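Local atomic coordinates of putative hydrolase (Acinetobacter sp. NBRC 100985, PDB entry 4XUK), a protein that hydrolyses organophosphates, and probably lactones, at a two-zinc centre of the metallo-beta-lactamase superfamily. Residues A[191-196]-A[200-205]. The protein carries 2 engineered substitutions. Sequence-based numbering, arbitrary orientation.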
loop_
_atom_site.group_PDB
_atom_site.type_symbol
_atom_site.label_atom_id
_atom_site.label_comp_id
_atom_site.label_asym_id
_atom_site.label_seq_id
_atom_site.Cartn_x
_atom_site.Cartn_y
_atom_site.Cartn_z
ATOM N N VAL A 191 -12.987 23.602 -7.922
ATOM C CA VAL A 191 -13.465 22.656 -8.922
ATOM C C VAL A 191 -12.664 22.788 -10.222
ATOM O O VAL A 191 -12.394 23.894 -10.699
ATOM C CB VAL A 191 -15.003 22.761 -9.148
ATOM C CG1 VAL A 191 -15.740 22.664 -7.817
ATOM C CG2 VAL A 191 -15.381 24.044 -9.855
ATOM N N ILE A 192 -12.257 21.648 -10.771
ATOM C CA ILE A 192 -11.411 21.633 -11.956
ATOM C C ILE A 192 -12.036 20.780 -13.043
ATOM O O ILE A 192 -12.336 19.595 -12.832
ATOM C CB ILE A 192 -9.992 21.122 -11.609
ATOM C CG1 ILE A 192 -9.394 22.002 -10.505
ATOM C CG2 ILE A 192 -9.094 21.090 -12.844
ATOM C CD1 ILE A 192 -8.053 21.539 -10.006
ATOM N N ASN A 193 -12.243 21.379 -14.210
ATOM C CA ASN A 193 -12.850 20.642 -15.294
ATOM C C ASN A 193 -11.888 19.607 -15.857
ATOM O O ASN A 193 -10.796 19.936 -16.335
ATOM C CB ASN A 193 -13.348 21.572 -16.399
ATOM C CG ASN A 193 -14.111 20.824 -17.468
ATOM O OD1 ASN A 193 -13.550 19.977 -18.164
ATOM N ND2 ASN A 193 -15.398 21.118 -17.596
ATOM N N THR A 194 -12.300 18.347 -15.786
ATOM C CA THR A 194 -11.505 17.265 -16.340
ATOM C C THR A 194 -12.430 16.374 -17.160
ATOM O O THR A 194 -12.463 15.162 -16.992
ATOM C CB THR A 194 -10.779 16.466 -15.238
ATOM O OG1 THR A 194 -11.724 16.007 -14.260
ATOM C CG2 THR A 194 -9.735 17.330 -14.554
ATOM N N ALA A 195 -13.195 17.004 -18.044
ATOM C CA ALA A 195 -14.158 16.299 -18.881
ATOM C C ALA A 195 -13.516 15.322 -19.855
ATOM O O ALA A 195 -12.356 15.476 -20.231
ATOM C CB ALA A 195 -15.020 17.301 -19.651
ATOM N N GLY A 196 -14.300 14.331 -20.267
ATOM C CA GLY A 196 -13.873 13.354 -21.250
ATOM C C GLY A 196 -14.422 12.007 -20.847
ATOM O O GLY A 196 -15.220 11.404 -21.568
ATOM N N GLY A 200 -19.254 15.885 -17.976
ATOM C CA GLY A 200 -19.115 16.873 -16.916
ATOM C C GLY A 200 -18.233 16.400 -15.773
ATOM O O GLY A 200 -18.412 16.811 -14.619
ATOM N N HIS A 201 -17.267 15.542 -16.095
ATOM C CA HIS A 201 -16.350 15.034 -15.081
ATOM C C HIS A 201 -15.500 16.170 -14.548
ATOM O O HIS A 201 -14.917 16.928 -15.325
ATOM C CB HIS A 201 -15.459 13.928 -15.657
ATOM C CG HIS A 201 -14.647 13.213 -14.622
ATOM N ND1 HIS A 201 -13.472 13.722 -14.113
ATOM C CD2 HIS A 201 -14.850 12.031 -13.992
ATOM C CE1 HIS A 201 -12.981 12.879 -13.219
ATOM N NE2 HIS A 201 -13.801 11.850 -13.122
ATOM N N PHE A 202 -15.457 16.303 -13.225
ATOM C CA PHE A 202 -14.623 17.307 -12.581
ATOM C C PHE A 202 -13.749 16.664 -11.516
ATOM O O PHE A 202 -14.120 15.647 -10.908
ATOM C CB PHE A 202 -15.484 18.363 -11.878
ATOM C CG PHE A 202 -15.814 19.571 -12.725
ATOM C CD1 PHE A 202 -16.630 19.456 -13.841
ATOM C CD2 PHE A 202 -15.341 20.829 -12.372
ATOM C CE1 PHE A 202 -16.956 20.579 -14.612
ATOM C CE2 PHE A 202 -15.661 21.950 -13.133
ATOM C CZ PHE A 202 -16.464 21.821 -14.257
ATOM N N SER A 203 -12.597 17.273 -11.266
ATOM C CA SER A 203 -11.771 16.883 -10.135
ATOM C C SER A 203 -11.840 18.009 -9.111
ATOM O O SER A 203 -12.308 19.101 -9.431
ATOM C CB SER A 203 -10.328 16.621 -10.579
ATOM O OG SER A 203 -10.290 15.672 -11.631
ATOM N N TYR A 204 -11.380 17.746 -7.885
ATOM C CA TYR A 204 -11.466 18.725 -6.815
ATOM C C TYR A 204 -10.106 18.913 -6.154
ATOM O O TYR A 204 -9.460 17.937 -5.758
ATOM C CB TYR A 204 -12.502 18.278 -5.776
ATOM C CG TYR A 204 -13.883 18.096 -6.355
ATOM C CD1 TYR A 204 -14.675 19.199 -6.659
ATOM C CD2 TYR A 204 -14.394 16.826 -6.608
ATOM C CE1 TYR A 204 -15.938 19.045 -7.194
ATOM C CE2 TYR A 204 -15.667 16.660 -7.144
ATOM C CZ TYR A 204 -16.426 17.774 -7.440
ATOM O OH TYR A 204 -17.696 17.628 -7.974
ATOM N N GLU A 205 -9.665 20.166 -6.046
ATOM C CA GLU A 205 -8.377 20.463 -5.420
ATOM C C GLU A 205 -8.542 21.134 -4.054
ATOM O O GLU A 205 -9.286 22.117 -3.908
ATOM C CB GLU A 205 -7.511 21.330 -6.337
ATOM C CG GLU A 205 -6.101 21.560 -5.792
ATOM C CD GLU A 205 -5.222 22.322 -6.762
ATOM O OE1 GLU A 205 -5.752 22.828 -7.774
ATOM O OE2 GLU A 205 -4.005 22.409 -6.507
#
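The first torsions of Thr194 and His201 bring OG1 to ND1. Thr194 holds OG1 between its backbone N and carbonyl carbon (chi1 54°). His201 swings its ring away from its own N (chi1 -171°). OG1 then lies in the ring plane at the imidazole edge, hydrogen-bonded at 2.9 Å to His201 ND1. Ser203 OG is also close, 3.0 Å from Thr194 OG1, so the threonine hydroxyl lies within hydrogen-bonding distance of both. The main-chain bond from Thr194 N to His201 O closes the same end of the hairpin.

Farther along, Ile192 and Ser203 form the antiparallel hydrogen-bonded pair. Ile192 N donates to Ser203 O at 2.9 Å, and Ser203 N returns a bond to Ile192 O at 2.8 Å. Next to it, Asn193 and Phe202 make a non-hydrogen-bonded pair. Asn193 CA sits almost squarely over the Phe202 ring, 3.8 Å from its centroid, as a CH-pi contact. The Asn193 amide is tilted 63° to that ring, with ND2 3.4 Å from Phe202 CE1. Asn193 OD1 accepts from Ala195 N, an Asx turn that ties the amide to the chain leaving the strand. Val191 packs on the same face, its CB against Phe202 CD2 and its CG1 at the Tyr204 ring edge, 3.7 Å from CE1.

His201 is not a zinc ligand, but its side chain is about 6 Å from a zinc ion. Its NE2 accepts from the backbone N-H of Asp218, which binds both zincs, so the Thr194 contact probably helps orient a second-shell imidazole. Ser203 OG bonds to Ile216 O, and Tyr204 OH to Leu106 O. Strands 189-193 and 202-208 form a beta hairpin within a mixed sheet, with strand 211-215 beyond 202-208 and helix 240-257 packed against Thr194.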